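Local coordinates for protein malate dehydrogenase (Naegleria fowleri, PDB 6UM4) that probably interconverts malate and oxaloacetate with a nicotinamide dinucleotide as the redox partner, as malate dehydrogenases do, at residues N111-R116 with Y176-G181; L220-P225 with D337-H342; N224-N229 with I245-R250; T249-D254 with K329-S334; L257-A262 with P314-R319. All blocks are in the same frame, centred on the assembly; numbering follows the deposited sequence.

Contact 1 (N111-R116 with Y176-G181)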
# COMPACT_ATOMS: atom_id res chain seq x y z
N ASN A 111 3.25 3.61 6.75
CA ASN A 111 2.97 4.28 5.47
C ASN A 111 2.32 3.34 4.46
O ASN A 111 1.45 3.76 3.68
CB ASN A 111 4.26 4.89 4.91
CG ASN A 111 4.08 5.53 3.53
OD1 ASN A 111 4.46 4.94 2.50
ND2 ASN A 111 3.54 6.74 3.49
N SER A 112 2.69 2.05 4.47
CA SER A 112 2.02 1.08 3.61
C SER A 112 0.79 0.47 4.27
O SER A 112 -0.20 0.19 3.58
CB SER A 112 3.00 -0.03 3.19
OG SER A 112 3.98 0.48 2.29
N LEU A 113 0.82 0.28 5.59
CA LEU A 113 -0.28 -0.41 6.27
C LEU A 113 -1.59 0.38 6.23
O LEU A 113 -2.67 -0.17 5.99
CB LEU A 113 0.12 -0.66 7.72
CG LEU A 113 -0.96 -1.37 8.52
CD1 LEU A 113 -0.82 -2.87 8.28
CD2 LEU A 113 -0.82 -1.05 9.98
N LEU A 114 -1.53 1.67 6.55
CA LEU A 114 -2.78 2.37 6.86
C LEU A 114 -3.67 2.46 5.63
O LEU A 114 -4.90 2.32 5.74
CB LEU A 114 -2.46 3.74 7.44
CG LEU A 114 -1.70 3.70 8.78
CD1 LEU A 114 -1.32 5.12 9.20
CD2 LEU A 114 -2.46 2.98 9.89
N PHE A 115 -3.08 2.66 4.43
CA PHE A 115 -3.89 2.74 3.22
C PHE A 115 -4.55 1.41 2.89
O PHE A 115 -5.66 1.39 2.35
CB PHE A 115 -3.05 3.23 2.02
CG PHE A 115 -2.77 4.72 2.01
CD1 PHE A 115 -3.52 5.57 1.22
CD2 PHE A 115 -1.78 5.26 2.82
CE1 PHE A 115 -3.28 6.94 1.22
CE2 PHE A 115 -1.54 6.61 2.84
CZ PHE A 115 -2.29 7.46 2.04
N ARG A 116 -3.93 0.29 3.25
CA ARG A 116 -4.51 -1.03 3.03
C ARG A 116 -5.42 -1.44 4.18
O ARG A 116 -6.01 -2.53 4.15
CB ARG A 116 -3.40 -2.07 2.80
CG ARG A 116 -2.60 -1.75 1.52
CD ARG A 116 -1.46 -2.73 1.29
NE ARG A 116 -1.98 -4.03 0.91
CZ ARG A 116 -1.24 -5.13 0.76
NH1 ARG A 116 0.07 -5.07 0.97
NH2 ARG A 116 -1.81 -6.26 0.42
N TYR A 176 -9.31 -3.30 17.63
CA TYR A 176 -8.11 -3.87 17.06
C TYR A 176 -6.94 -2.96 17.41
O TYR A 176 -7.09 -1.74 17.49
CB TYR A 176 -8.23 -3.98 15.54
CG TYR A 176 -9.39 -4.82 15.10
CD1 TYR A 176 -9.35 -6.21 15.18
CD2 TYR A 176 -10.54 -4.25 14.62
CE1 TYR A 176 -10.43 -7.00 14.78
CE2 TYR A 176 -11.63 -5.02 14.22
CZ TYR A 176 -11.56 -6.39 14.30
OH TYR A 176 -12.65 -7.14 13.90
N ALA A 177 -5.78 -3.57 17.63
CA ALA A 177 -4.57 -2.78 17.81
C ALA A 177 -3.42 -3.47 17.08
O ALA A 177 -3.20 -4.67 17.25
CB ALA A 177 -4.25 -2.58 19.30
N ILE A 178 -2.70 -2.70 16.29
CA ILE A 178 -1.51 -3.17 15.58
C ILE A 178 -0.33 -2.38 16.13
O ILE A 178 -0.30 -1.15 16.02
CB ILE A 178 -1.63 -3.01 14.05
CG1 ILE A 178 -2.80 -3.86 13.54
CG2 ILE A 178 -0.33 -3.45 13.35
CD1 ILE A 178 -3.10 -3.67 12.09
N LEU A 179 0.59 -3.07 16.78
CA LEU A 179 1.65 -2.42 17.55
C LEU A 179 2.94 -2.47 16.75
O LEU A 179 3.67 -3.46 16.80
CB LEU A 179 1.79 -3.09 18.91
CG LEU A 179 0.45 -3.04 19.64
CD1 LEU A 179 0.55 -3.46 21.08
CD2 LEU A 179 -0.13 -1.59 19.52
N LEU A 180 3.21 -1.38 16.02
CA LEU A 180 4.42 -1.22 15.23
C LEU A 180 5.51 -0.51 16.01
O LEU A 180 6.70 -0.74 15.75
CB LEU A 180 4.13 -0.42 13.95
CG LEU A 180 2.97 -0.89 13.08
CD1 LEU A 180 2.72 0.11 11.93
CD2 LEU A 180 3.27 -2.27 12.51
N GLY A 181 5.11 0.33 16.96
CA GLY A 181 6.06 1.17 17.64
C GLY A 181 6.84 0.42 18.71
O GLY A 181 6.34 -0.46 19.40
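Leu113, Ile178 and Leu180 meet without any ring, amide or guanidinium between them, so neither faces nor edges come into this contact; it is made by branched methyl groups. It belongs to the Rossmann fold of the NAD-binding domain. Helix 108-118 follows strand 98-102 and lies against the parallel sheet, where strand 176-179 is the next strand over from 98-102. Leu113 turns toward the sheet from the helix, its CG anti to the backbone N (chi1 -180°), and this directs one branch, CD2, at the strand. Ile178 answers from the strand. With chi2 at 174° its CG1 arm is extended, and it approaches Leu113 tip to tip, the methyl CD1 leading and CG2 standing only slightly farther away. Branching at CB suits isoleucine to a strand; the CA atoms of Leu113 and Ile178 are 9.8 Å apart, and both side chains are needed to bridge that spacing. Leu180, just past strand 176-179, directs its CB toward the helix and brings CD1 to the same leucine methyl. Leu113 also packs on Ile340 of helix 332-348, so it fills a corner where two helices and the sheet converge. Farther along, Arg116 forms salt bridges with Glu121 and Asp337. A single methyl carries both cross-contacts: Leu113 CD2 lies 4.1 Å from Ile178 CD1 and 4.2 Å from Leu180 CD1.

Contact 2 (L220-P225 with D337-H342)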
# COMPACT_ATOMS: atom_id res chain seq x y z
N LEU A 220 -2.16 -7.23 17.64
CA LEU A 220 -1.07 -7.79 16.85
C LEU A 220 0.20 -7.02 17.18
O LEU A 220 0.23 -5.79 17.08
CB LEU A 220 -1.39 -7.71 15.35
CG LEU A 220 -0.21 -8.06 14.44
CD1 LEU A 220 0.28 -9.49 14.71
CD2 LEU A 220 -0.56 -7.86 12.98
N ILE A 221 1.23 -7.74 17.61
CA ILE A 221 2.53 -7.13 17.91
C ILE A 221 3.45 -7.36 16.71
O ILE A 221 3.69 -8.50 16.31
CB ILE A 221 3.16 -7.71 19.18
CG1 ILE A 221 2.55 -7.09 20.45
CG2 ILE A 221 4.66 -7.45 19.18
CD1 ILE A 221 1.18 -7.62 20.83
N VAL A 222 3.95 -6.26 16.14
CA VAL A 222 4.92 -6.30 15.05
C VAL A 222 6.31 -5.93 15.54
O VAL A 222 7.31 -6.52 15.11
CB VAL A 222 4.48 -5.37 13.88
CG1 VAL A 222 5.57 -5.30 12.83
CG2 VAL A 222 3.19 -5.87 13.26
N ALA A 223 6.41 -4.94 16.43
CA ALA A 223 7.70 -4.46 16.90
C ALA A 223 8.49 -5.58 17.57
O ALA A 223 7.93 -6.40 18.30
CB ALA A 223 7.51 -3.31 17.88
N ASN A 224 9.81 -5.60 17.33
CA ASN A 224 10.71 -6.59 17.91
C ASN A 224 11.15 -6.21 19.33
O ASN A 224 11.17 -5.03 19.68
CB ASN A 224 11.93 -6.78 17.03
CG ASN A 224 11.70 -7.83 15.97
OD1 ASN A 224 11.03 -8.84 16.23
ND2 ASN A 224 12.25 -7.62 14.78
N PRO A 225 11.47 -7.22 20.18
CA PRO A 225 11.32 -8.66 19.94
C PRO A 225 9.85 -9.10 20.07
O PRO A 225 9.25 -9.04 21.16
CB PRO A 225 12.20 -9.29 21.03
CG PRO A 225 12.12 -8.29 22.17
CD PRO A 225 12.07 -6.93 21.49
N ASP A 337 2.47 -5.63 4.47
CA ASP A 337 1.67 -6.64 3.79
C ASP A 337 1.39 -7.85 4.70
O ASP A 337 0.27 -8.37 4.72
CB ASP A 337 2.37 -7.10 2.52
CG ASP A 337 1.60 -8.20 1.82
OD1 ASP A 337 0.64 -7.87 1.08
OD2 ASP A 337 1.97 -9.38 2.00
N ALA A 338 2.41 -8.34 5.40
CA ALA A 338 2.20 -9.46 6.32
C ALA A 338 1.23 -9.10 7.44
O ALA A 338 0.43 -9.93 7.87
CB ALA A 338 3.54 -9.91 6.90
N ALA A 339 1.32 -7.87 7.96
CA ALA A 339 0.37 -7.43 9.00
C ALA A 339 -1.05 -7.40 8.46
O ALA A 339 -1.99 -7.86 9.10
CB ALA A 339 0.76 -6.06 9.56
N ILE A 340 -1.24 -6.84 7.26
CA ILE A 340 -2.58 -6.88 6.67
C ILE A 340 -3.05 -8.33 6.58
O ILE A 340 -4.16 -8.67 7.03
CB ILE A 340 -2.58 -6.20 5.30
CG1 ILE A 340 -2.30 -4.70 5.45
CG2 ILE A 340 -3.94 -6.37 4.63
CD1 ILE A 340 -3.38 -3.92 6.20
N LYS A 341 -2.20 -9.22 6.06
CA LYS A 341 -2.63 -10.62 5.93
C LYS A 341 -2.91 -11.25 7.30
O LYS A 341 -3.89 -11.99 7.47
CB LYS A 341 -1.59 -11.43 5.15
CG LYS A 341 -1.57 -11.20 3.62
CD LYS A 341 -0.45 -12.02 2.99
CE LYS A 341 -0.57 -12.11 1.47
NZ LYS A 341 -0.13 -10.87 0.75
N HIS A 342 -2.04 -11.00 8.28
CA HIS A 342 -2.25 -11.57 9.61
C HIS A 342 -3.60 -11.13 10.19
O HIS A 342 -4.37 -11.97 10.66
CB HIS A 342 -1.10 -11.16 10.53
CG HIS A 342 -1.27 -11.62 11.96
ND1 HIS A 342 -0.39 -12.48 12.57
CD2 HIS A 342 -2.20 -11.32 12.89
CE1 HIS A 342 -0.78 -12.71 13.82
NE2 HIS A 342 -1.88 -12.02 14.04
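His342 NE2, hydrogen-bonded to Thr246 OG1, also lies 3.4 Å from Leu220 CD1, which comes down on the ring from above. The methyl sits almost squarely over the centre of one face, 3.4 Å from the ring centroid and 11° off the normal, a close CH-pi contact. Leu220 and His342 each have CG anti to the backbone N (chi1 170° and 176°), torsions that turn the leucine branches and the imidazole toward each other. The second leucine branch, CD2, lies beside His342 CD2, 3.8 Å away, and touches Ala339 CB at 4.1 Å. Alanine suits this turn, because a short side chain lets the helix come near the strand end, with Val222 CG2 more distant, 4.4 Å from Ala339 CB. The ring is held by the hydrogen bond between NE2 and Thr246 and by a methyl on one face, and Trp346 meets it nearly at right angles. Lys341, next to His342 in the helix, has several partners for NZ: Asp337 OD2 one turn back at 2.9 Å, on the syn lone pair, Asp337 OD1 weakly, and Gly153 O of the second subunit. Helix 332-348, from the C-terminal domain, packs against the C-terminal end of strand 218-221 and the loop after it, with helices 108-118 and 250-264 beside it.

Contact 3 (N224-N229 with I245-R250)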
# COMPACT_ATOMS: atom_id res chain seq x y z
N ASN A 224 9.81 -5.60 17.33
CA ASN A 224 10.71 -6.59 17.91
C ASN A 224 11.15 -6.21 19.33
O ASN A 224 11.17 -5.03 19.68
CB ASN A 224 11.93 -6.78 17.03
CG ASN A 224 11.70 -7.83 15.97
OD1 ASN A 224 11.03 -8.84 16.23
ND2 ASN A 224 12.25 -7.62 14.78
N PRO A 225 11.47 -7.22 20.18
CA PRO A 225 11.32 -8.66 19.94
C PRO A 225 9.85 -9.10 20.07
O PRO A 225 9.25 -9.04 21.16
CB PRO A 225 12.20 -9.29 21.03
CG PRO A 225 12.12 -8.29 22.17
CD PRO A 225 12.07 -6.93 21.49
N ALA A 226 9.28 -9.52 18.93
CA ALA A 226 7.83 -9.64 18.81
C ALA A 226 7.25 -10.58 19.86
O ALA A 226 6.46 -10.16 20.70
CB ALA A 226 7.46 -10.11 17.40
N ASN A 227 7.68 -11.85 19.86
CA ASN A 227 7.10 -12.85 20.76
C ASN A 227 7.14 -12.38 22.20
O ASN A 227 6.16 -12.50 22.94
CB ASN A 227 7.84 -14.19 20.66
CG ASN A 227 7.79 -14.78 19.27
OD1 ASN A 227 8.01 -14.07 18.29
ND2 ASN A 227 7.49 -16.08 19.18
N THR A 228 8.30 -11.88 22.62
CA THR A 228 8.48 -11.43 23.99
C THR A 228 7.67 -10.17 24.28
O THR A 228 7.08 -10.03 25.36
CB THR A 228 9.96 -11.20 24.24
OG1 THR A 228 10.67 -12.42 23.97
CG2 THR A 228 10.21 -10.79 25.68
N ASN A 229 7.62 -9.23 23.33
CA ASN A 229 6.78 -8.06 23.52
C ASN A 229 5.33 -8.46 23.73
O ASN A 229 4.65 -7.94 24.63
CB ASN A 229 6.90 -7.11 22.33
CG ASN A 229 8.20 -6.32 22.34
OD1 ASN A 229 8.86 -6.18 23.37
ND2 ASN A 229 8.58 -5.80 21.17
N ILE A 245 -3.98 -11.75 21.88
CA ILE A 245 -2.76 -10.99 21.66
C ILE A 245 -1.75 -11.91 21.00
O ILE A 245 -1.31 -12.89 21.62
CB ILE A 245 -2.19 -10.44 22.98
CG1 ILE A 245 -3.24 -9.61 23.72
CG2 ILE A 245 -0.91 -9.66 22.73
CD1 ILE A 245 -2.74 -9.05 25.04
N THR A 246 -1.36 -11.60 19.75
CA THR A 246 -0.38 -12.43 19.06
C THR A 246 0.78 -11.58 18.56
O THR A 246 0.70 -10.35 18.49
CB THR A 246 -1.01 -13.19 17.90
OG1 THR A 246 -1.57 -12.25 16.97
CG2 THR A 246 -2.13 -14.10 18.40
N ALA A 247 1.85 -12.26 18.18
CA ALA A 247 3.00 -11.62 17.58
C ALA A 247 3.12 -12.10 16.13
O ALA A 247 2.65 -13.19 15.78
CB ALA A 247 4.27 -11.94 18.38
N MET A 248 3.71 -11.27 15.26
CA MET A 248 3.66 -11.53 13.82
C MET A 248 4.85 -12.34 13.32
O MET A 248 5.99 -11.85 13.34
CB MET A 248 3.60 -10.23 13.03
CG MET A 248 3.22 -10.52 11.60
SD MET A 248 2.97 -9.07 10.58
CE MET A 248 4.70 -8.55 10.43
N THR A 249 4.59 -13.55 12.83
CA THR A 249 5.56 -14.31 12.05
C THR A 249 5.10 -14.50 10.62
O THR A 249 5.68 -15.30 9.87
CB THR A 249 5.81 -15.67 12.70
OG1 THR A 249 4.55 -16.30 12.92
CG2 THR A 249 6.51 -15.47 14.03
N ARG A 250 4.02 -13.81 10.24
CA ARG A 250 3.43 -13.99 8.93
C ARG A 250 4.40 -13.61 7.83
O ARG A 250 4.29 -14.13 6.72
CB ARG A 250 2.15 -13.15 8.83
CG ARG A 250 1.36 -13.33 7.53
CD ARG A 250 1.16 -14.81 7.22
NE ARG A 250 0.30 -14.99 6.07
CZ ARG A 250 -1.03 -15.04 6.12
NH1 ARG A 250 -1.67 -14.93 7.28
NH2 ARG A 250 -1.72 -15.18 4.99
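Ala247 CB presses on the backbone of Ala226 and Asn227 at the start of a helix that follows a cis peptide bond, the one between Asn224 and Pro225. The methyl stands 3.6 Å from Ala226 C and 3.7 Å from Asn227 N, while the two alanine CB atoms are 3.8 Å apart. So close a fit, with CA of Asn227 5.3 Å from CA of Ala247, suits alanine on both sides, since a methyl is small enough to rest directly on the helix backbone.

The turn into the helix is fixed by Asn224. Its OD1 accepts from Ala226 N at 3.3 Å, in the carbonyl plane and on a lone pair, with an N-H...O angle of 144°; this is an Asx turn. The first helical bond, from Asn229 N to Pro225 O, is 2.7 Å long, and Asn229 ND2 turns back to Ala223 O.

Asn227 points its side chain past Ala247, with OD1 4.3 Å from that methyl, but its polar partners lie beyond. ND2 gives to Trp371 O and Gly278 O, and OD1 accepts from His280 N. Three bonds on one buried amide fix its rotation and tie this helix start to the 278-280 loop and to the start of strand 371-380, a task for which an amide with both donor and acceptor is well fitted. Ala247 in turn shares a backbone bond with Ala357 of strand 353-359. Strand 218-221, helix 226-235 and strand 245-247 together form a beta-alpha-beta crossover of the Rossmann fold, and the contact packs the first turn of the crossover helix against the end of the returning strand.

Contact 4 (T249-D254 with K329-S334)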
# COMPACT_ATOMS: atom_id res chain seq x y z
N THR A 249 4.59 -13.55 12.83
CA THR A 249 5.56 -14.31 12.05
C THR A 249 5.10 -14.50 10.62
O THR A 249 5.68 -15.30 9.87
CB THR A 249 5.81 -15.67 12.70
OG1 THR A 249 4.55 -16.30 12.92
CG2 THR A 249 6.51 -15.47 14.03
N ARG A 250 4.02 -13.81 10.24
CA ARG A 250 3.43 -13.99 8.93
C ARG A 250 4.40 -13.61 7.83
O ARG A 250 4.29 -14.13 6.72
CB ARG A 250 2.15 -13.15 8.83
CG ARG A 250 1.36 -13.33 7.53
CD ARG A 250 1.16 -14.81 7.22
NE ARG A 250 0.30 -14.99 6.07
CZ ARG A 250 -1.03 -15.04 6.12
NH1 ARG A 250 -1.67 -14.93 7.28
NH2 ARG A 250 -1.72 -15.18 4.99
N LEU A 251 5.33 -12.70 8.12
CA LEU A 251 6.28 -12.30 7.08
C LEU A 251 7.32 -13.40 6.87
O LEU A 251 7.69 -13.71 5.73
CB LEU A 251 6.93 -10.96 7.42
CG LEU A 251 7.89 -10.52 6.31
CD1 LEU A 251 7.16 -10.34 4.98
CD2 LEU A 251 8.75 -9.31 6.67
N ASP A 252 7.82 -13.99 7.96
CA ASP A 252 8.65 -15.19 7.83
C ASP A 252 7.91 -16.25 7.02
O ASP A 252 8.46 -16.84 6.08
CB ASP A 252 9.04 -15.74 9.20
CG ASP A 252 9.66 -14.68 10.13
OD1 ASP A 252 10.63 -13.99 9.75
OD2 ASP A 252 9.22 -14.60 11.29
N HIS A 253 6.65 -16.48 7.38
CA HIS A 253 5.82 -17.46 6.68
C HIS A 253 5.75 -17.17 5.18
O HIS A 253 6.05 -18.03 4.35
CB HIS A 253 4.42 -17.45 7.31
CG HIS A 253 3.46 -18.39 6.67
ND1 HIS A 253 3.11 -19.59 7.23
CD2 HIS A 253 2.76 -18.30 5.51
CE1 HIS A 253 2.23 -20.21 6.45
NE2 HIS A 253 2.00 -19.44 5.40
N ASP A 254 5.39 -15.94 4.82
CA ASP A 254 5.27 -15.59 3.42
C ASP A 254 6.62 -15.64 2.71
O ASP A 254 6.68 -15.88 1.50
CB ASP A 254 4.63 -14.19 3.26
CG ASP A 254 3.16 -14.17 3.64
OD1 ASP A 254 2.53 -15.27 3.71
OD2 ASP A 254 2.62 -13.07 3.91
N LYS A 329 17.32 -0.01 2.47
CA LYS A 329 16.33 0.21 3.51
C LYS A 329 15.72 -1.13 3.85
O LYS A 329 15.82 -2.08 3.07
CB LYS A 329 15.24 1.20 3.07
N SER A 330 15.08 -1.21 5.02
CA SER A 330 14.45 -2.45 5.43
C SER A 330 13.13 -2.64 4.69
O SER A 330 12.60 -1.72 4.05
CB SER A 330 14.22 -2.47 6.94
OG SER A 330 13.27 -1.47 7.28
N SER A 331 12.58 -3.85 4.79
CA SER A 331 11.45 -4.28 3.96
C SER A 331 10.10 -3.85 4.57
O SER A 331 9.24 -4.68 4.88
CB SER A 331 11.50 -5.79 3.77
OG SER A 331 11.75 -6.45 5.00
N ALA A 332 9.90 -2.54 4.67
CA ALA A 332 8.69 -2.02 5.29
C ALA A 332 7.42 -2.46 4.55
O ALA A 332 6.41 -2.80 5.18
CB ALA A 332 8.76 -0.50 5.35
N ALA A 333 7.44 -2.42 3.23
CA ALA A 333 6.23 -2.71 2.47
C ALA A 333 5.78 -4.15 2.68
O ALA A 333 4.58 -4.42 2.82
CB ALA A 333 6.46 -2.41 0.98
N SER A 334 6.71 -5.11 2.65
CA SER A 334 6.26 -6.49 2.87
C SER A 334 5.89 -6.74 4.34
O SER A 334 4.98 -7.53 4.61
CB SER A 334 7.30 -7.50 2.34
OG SER A 334 8.63 -7.17 2.69
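Leu251 meets Ser334 closely and Ser331 only loosely, where two helices of the alpha/beta C-terminal domain pack near their N-terminal ends. Helix 250-264 supplies the leucine, and helix 332-348 supplies the serines of its first turn and cap. On the tight side, Leu251 CD1 lies 3.6 Å from the carbonyl oxygen of Ser334 and 3.9 Å from Ser334 CB. The leucine has CG anti to the backbone N (chi1 -178°), which turns its branches toward helix 332-348, CD1 to Ser334 and CD2 to Ser331. Serine fits here because it is small: a leucine methyl can rest on its CB and backbone, while its hydroxyl turns to another partner, Glu149 OE2 of the second subunit.

The loose side faces Ser331, the N-cap residue and the centre of an inverse gamma turn. Here the other branch, Leu251 CD2, comes no nearer than 4.5 Å to Ser331 OG, and the chain next to it includes Ser330, which is exposed to solvent. The subunit interface adjoins both parts, with Asp152 of the second subunit packing on Leu251.

Behind the leucine, the helix is braced by charges one turn apart and holds Asp252 hydrogen-bonded to His280 ND1, consistent with the aspartate-histidine pair of malate dehydrogenase active sites. Arg250 has a further partner in Asp345, which it meets through NH1. Its NE donates to Asp254 OD1 at 3.3 Å; the oxygen lies within 2° of the guanidinium plane, whereas the nitrogen approaches on the syn side, 30° out of the carboxylate plane.

Contact 5 (L257-A262 with P314-R319)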
# COMPACT_ATOMS: atom_id res chain seq x y z
N LEU A 257 7.10 -19.21 1.75
CA LEU A 257 6.29 -19.50 0.58
C LEU A 257 6.95 -18.99 -0.69
O LEU A 257 6.89 -19.64 -1.74
CB LEU A 257 4.89 -18.90 0.72
CG LEU A 257 3.99 -19.38 1.85
CD1 LEU A 257 2.68 -18.63 1.78
CD2 LEU A 257 3.73 -20.86 1.73
N ALA A 258 7.58 -17.81 -0.62
CA ALA A 258 8.19 -17.29 -1.84
C ALA A 258 9.44 -18.07 -2.20
O ALA A 258 9.73 -18.25 -3.38
CB ALA A 258 8.49 -15.80 -1.73
N GLN A 259 10.20 -18.53 -1.20
CA GLN A 259 11.38 -19.34 -1.50
C GLN A 259 10.97 -20.64 -2.20
O GLN A 259 11.58 -21.03 -3.20
CB GLN A 259 12.19 -19.63 -0.24
CG GLN A 259 12.92 -18.40 0.34
CD GLN A 259 13.96 -17.80 -0.64
OE1 GLN A 259 14.78 -18.52 -1.20
NE2 GLN A 259 13.91 -16.49 -0.83
N VAL A 260 9.93 -21.31 -1.69
CA VAL A 260 9.45 -22.53 -2.34
C VAL A 260 9.05 -22.25 -3.78
O VAL A 260 9.45 -22.96 -4.70
CB VAL A 260 8.27 -23.11 -1.55
CG1 VAL A 260 7.64 -24.24 -2.35
CG2 VAL A 260 8.71 -23.58 -0.17
N ALA A 261 8.20 -21.24 -3.98
CA ALA A 261 7.69 -20.94 -5.31
C ALA A 261 8.81 -20.60 -6.28
O ALA A 261 8.77 -21.00 -7.45
CB ALA A 261 6.68 -19.80 -5.22
N ALA A 262 9.80 -19.83 -5.84
CA ALA A 262 10.92 -19.50 -6.72
C ALA A 262 11.75 -20.74 -7.05
O ALA A 262 12.11 -20.95 -8.21
CB ALA A 262 11.78 -18.41 -6.09
N PRO A 314 18.28 -21.04 6.02
CA PRO A 314 19.05 -19.80 6.17
C PRO A 314 18.55 -18.67 5.29
O PRO A 314 18.61 -17.50 5.69
CB PRO A 314 20.48 -20.21 5.80
CG PRO A 314 20.36 -21.53 5.13
CD PRO A 314 19.13 -22.18 5.64
N ASN A 315 18.07 -18.97 4.07
CA ASN A 315 17.56 -17.90 3.22
C ASN A 315 16.34 -17.24 3.84
O ASN A 315 16.16 -16.02 3.74
CB ASN A 315 17.21 -18.44 1.83
CG ASN A 315 18.44 -18.75 1.00
OD1 ASN A 315 19.53 -18.26 1.26
ND2 ASN A 315 18.25 -19.58 -0.02
N VAL A 316 15.48 -18.05 4.48
CA VAL A 316 14.30 -17.51 5.12
C VAL A 316 14.69 -16.70 6.35
O VAL A 316 14.13 -15.63 6.61
CB VAL A 316 13.32 -18.65 5.49
CG1 VAL A 316 12.13 -18.08 6.23
CG2 VAL A 316 12.85 -19.39 4.27
N GLN A 317 15.65 -17.21 7.13
CA GLN A 317 16.07 -16.52 8.35
C GLN A 317 16.75 -15.20 8.04
O GLN A 317 16.59 -14.22 8.79
CB GLN A 317 17.02 -17.41 9.16
CG GLN A 317 16.41 -18.65 9.78
CD GLN A 317 17.46 -19.61 10.28
OE1 GLN A 317 18.61 -19.61 9.81
NE2 GLN A 317 17.09 -20.44 11.26
N GLN A 318 17.50 -15.14 6.94
CA GLN A 318 18.33 -13.98 6.61
C GLN A 318 17.72 -13.10 5.54
O GLN A 318 18.40 -12.22 5.00
CB GLN A 318 19.72 -14.43 6.17
CG GLN A 318 20.40 -15.27 7.23
CD GLN A 318 20.56 -14.50 8.53
OE1 GLN A 318 20.77 -13.29 8.52
NE2 GLN A 318 20.42 -15.21 9.65
N ARG A 319 16.44 -13.31 5.22
CA ARG A 319 15.82 -12.59 4.12
C ARG A 319 15.81 -11.08 4.35
O ARG A 319 15.97 -10.29 3.41
CB ARG A 319 14.41 -13.12 3.91
CG ARG A 319 13.70 -12.43 2.77
CD ARG A 319 14.35 -12.68 1.43
NE ARG A 319 13.38 -12.42 0.38
CZ ARG A 319 13.54 -12.77 -0.89
NH1 ARG A 319 14.64 -13.40 -1.28
NH2 ARG A 319 12.59 -12.50 -1.77
O HOH W 1 15.85 -20.79 -0.48
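Gln259 is the residue of helix 250-264 that reaches Asn315, Val316 and Arg319. Just before it, Ala258 turns its methyl toward the same side, where it fits beside Asp152 of the second subunit. Gln259 itself, its chain bent at chi2 (-62°), uses three parts for three partners. CG slides past Val316 CG2 at 4.1 Å, an aliphatic touch. The side chains of Gln259 and Asn315 cross at about a right angle, their amide planes 61° apart; OE1 and Asn315 ND2 are 3.8 Å from each other, and one water bridges them, donating to Gln259 OE1 at 2.6 Å and accepting from Asn315 ND2 at 2.7 Å. The amide nitrogen NE2 stands over one face of the Arg319 guanidinium, 3.2 Å from Arg319 NH1, with the two planes 76° apart. Next along, Val260 packs on Phe312 and Leu288. A long glutamine with water thus joins helix 250-264 to the end of 305-317 and the start of 319-327. The polar link to Asn315 runs through the water, whereas NE2 and NH1, two donors, add no bond; Arg319 is held instead by the second subunit, NE by Asp152 OD2 and NH2 by Met148 O.

How the contacts relate
Contacts 1, 2 and 3 follow neighbouring strands of the Rossmann sheet. Contacts 1 and 2 have centres about 8 Å apart and are joined by the probable hydrogen bond Leu179 N to Leu220 O, 2.8 Å; contacts 2 and 3, about 7 Å apart, share Asn224 and Pro225. Helix 332-348 serves contacts 2 and 4, and helix 250-264 serves 4 and 5, whose centres lie about 11 Å apart. Contact 5 is the outlier, about 24 Å from contact 1. Contacts 3 and 4 share Thr249 and Arg250 and both border His280, probably part of the active site. All except contact 3 touch the second subunit.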